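Long-range contact in insecticidal Delta-Endotoxin Cry8Ea1 (Bacillus Thuringiensis, PDB 3EB7), which kills larvae of a soil-dwelling beetle pest, probably by forming pores in gut-cell membranes as other three-domain Cry toxins do: residues G15-K20 with V30-T35. Numbering follows the deposited sequence.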
loop_
_atom_site.group_PDB
_atom_site.type_symbol
_atom_site.label_atom_id
_atom_site.label_comp_id
_atom_site.label_asym_id
_atom_site.label_seq_id
_atom_site.Cartn_x
_atom_site.Cartn_y
_atom_site.Cartn_z
ATOM N N GLY A 15 -6.265 -6.664 3.749
ATOM C CA GLY A 15 -6.124 -8.030 3.298
ATOM C C GLY A 15 -7.435 -8.758 3.095
ATOM O O GLY A 15 -7.597 -9.520 2.146
ATOM N N THR A 16 -8.383 -8.533 3.981
ATOM C CA THR A 16 -9.675 -9.195 3.861
ATOM C C THR A 16 -10.455 -8.690 2.647
ATOM O O THR A 16 -10.991 -9.473 1.873
ATOM C CB THR A 16 -10.544 -8.938 5.095
ATOM O OG1 THR A 16 -9.900 -9.499 6.228
ATOM C CG2 THR A 16 -11.892 -9.621 4.932
ATOM N N ILE A 17 -10.557 -7.373 2.523
ATOM C CA ILE A 17 -11.238 -6.745 1.391
ATOM C C ILE A 17 -10.574 -7.092 0.030
ATOM O O ILE A 17 -11.270 -7.356 -0.952
ATOM C CB ILE A 17 -11.371 -5.226 1.601
ATOM C CG1 ILE A 17 -12.362 -4.962 2.745
ATOM C CG2 ILE A 17 -11.804 -4.541 0.331
ATOM C CD1 ILE A 17 -12.035 -3.690 3.540
ATOM N N LEU A 18 -9.249 -7.124 -0.007
ATOM C CA LEU A 18 -8.546 -7.441 -1.230
ATOM C C LEU A 18 -8.962 -8.831 -1.727
ATOM O O LEU A 18 -9.026 -9.064 -2.933
ATOM C CB LEU A 18 -7.027 -7.355 -0.981
ATOM C CG LEU A 18 -6.038 -6.544 -1.839
ATOM C CD1 LEU A 18 -6.634 -5.446 -2.669
ATOM C CD2 LEU A 18 -4.913 -5.999 -0.961
ATOM N N GLY A 19 -9.276 -9.744 -0.803
ATOM C CA GLY A 19 -9.706 -11.112 -1.136
ATOM C C GLY A 19 -11.129 -11.216 -1.665
ATOM O O GLY A 19 -11.490 -12.220 -2.316
ATOM N N LYS A 20 -11.949 -10.192 -1.397
ATOM C CA LYS A 20 -13.333 -10.142 -1.879
ATOM C C LYS A 20 -13.608 -9.072 -2.961
ATOM O O LYS A 20 -14.762 -8.799 -3.311
ATOM C CB LYS A 20 -14.290 -9.888 -0.699
ATOM C CG LYS A 20 -14.320 -10.946 0.436
ATOM C CD LYS A 20 -14.570 -12.356 -0.051
ATOM C CE LYS A 20 -14.520 -13.392 1.103
ATOM N NZ LYS A 20 -15.643 -13.204 2.058
ATOM N N VAL A 30 -21.788 -11.537 3.120
ATOM C CA VAL A 30 -22.224 -11.759 4.506
ATOM C C VAL A 30 -21.022 -12.150 5.365
ATOM O O VAL A 30 -20.821 -11.616 6.468
ATOM C CB VAL A 30 -23.343 -12.810 4.573
ATOM C CG1 VAL A 30 -23.603 -13.276 6.023
ATOM C CG2 VAL A 30 -24.604 -12.227 3.967
ATOM N N SER A 31 -20.215 -13.049 4.817
ATOM C CA SER A 31 -18.975 -13.496 5.393
ATOM C C SER A 31 -17.960 -12.351 5.649
ATOM O O SER A 31 -17.260 -12.331 6.673
ATOM C CB SER A 31 -18.387 -14.562 4.446
ATOM O OG SER A 31 -16.985 -14.737 4.653
ATOM N N LEU A 32 -17.872 -11.426 4.696
ATOM C CA LEU A 32 -17.041 -10.238 4.775
ATOM C C LEU A 32 -17.473 -9.310 5.920
ATOM O O LEU A 32 -16.648 -8.911 6.723
ATOM C CB LEU A 32 -17.099 -9.495 3.427
ATOM C CG LEU A 32 -16.487 -8.100 3.297
ATOM C CD1 LEU A 32 -14.992 -8.091 3.728
ATOM C CD2 LEU A 32 -16.638 -7.628 1.852
ATOM N N TYR A 33 -18.751 -8.953 5.968
ATOM C CA TYR A 33 -19.337 -8.150 7.061
ATOM C C TYR A 33 -19.137 -8.789 8.423
ATOM O O TYR A 33 -18.870 -8.104 9.417
ATOM C CB TYR A 33 -20.841 -7.914 6.846
ATOM C CG TYR A 33 -21.136 -6.710 6.002
ATOM C CD1 TYR A 33 -21.767 -6.823 4.758
ATOM C CD2 TYR A 33 -20.751 -5.456 6.427
ATOM C CE1 TYR A 33 -22.016 -5.703 3.961
ATOM C CE2 TYR A 33 -20.994 -4.332 5.650
ATOM C CZ TYR A 33 -21.621 -4.462 4.417
ATOM O OH TYR A 33 -21.842 -3.309 3.703
ATOM N N SER A 34 -19.280 -10.109 8.463
ATOM C CA SER A 34 -18.988 -10.856 9.677
ATOM C C SER A 34 -17.538 -10.624 10.203
ATOM O O SER A 34 -17.314 -10.340 11.388
ATOM C CB SER A 34 -19.236 -12.334 9.436
ATOM O OG SER A 34 -19.048 -12.974 10.672
ATOM N N THR A 35 -16.574 -10.735 9.298
ATOM C CA THR A 35 -15.177 -10.442 9.587
ATOM C C THR A 35 -14.980 -8.971 9.947
ATOM O O THR A 35 -14.377 -8.693 10.969
ATOM C CB THR A 35 -14.268 -10.900 8.421
ATOM O OG1 THR A 35 -14.370 -12.317 8.306
ATOM C CG2 THR A 35 -12.835 -10.542 8.646
#
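T16 and L32 mark the point where two antiparallel helical segments, G15-K20 and V30-T35, come nearest along their backbones, their CA atoms 7.5 Å apart. The segment axes run at 176° to each other with a closest approach of 10.7 Å, a side-by-side alignment in which a modest 247 Å² is buried. L32 supplies the largest share: with CG anti to the backbone N (chi1 171°), its isobutyl group is carried between the helices and its two methyls divide the work. CD1 meets CG2 of T16 at 3.7 Å and, more loosely, CG1 of I17, whereas CD2 rests against CB of K20 at 4.1 Å. About one turn beyond L32, T35 meets T16 methyl to methyl, CG2 to CG2 at 3.9 Å. The threonine hydroxyls turn back to their own helices, T16 OG1 bonding to the carbonyl of S12 and T35 OG1 making a weak bond to S31 O, and the methyls make most of the contact. At the other end, the K20 chain, bent at chi2 and chi4, extends across the gap; NZ donates a weak hydrogen bond to S31 OG (3.3 Å) and another bond to the carbonyl oxygen of P28, linking K20 to the first turns of helix 26-40. This antiparallel helix pair belongs to the all-helical N-terminal domain of the toxin. I17 packs on N141 of helix 133-153, while Y33 packs on L146 of that helix, hydrogen-bonds through its OH to OD2 of D149, and also touches helix 65-93 through Y82 and L86.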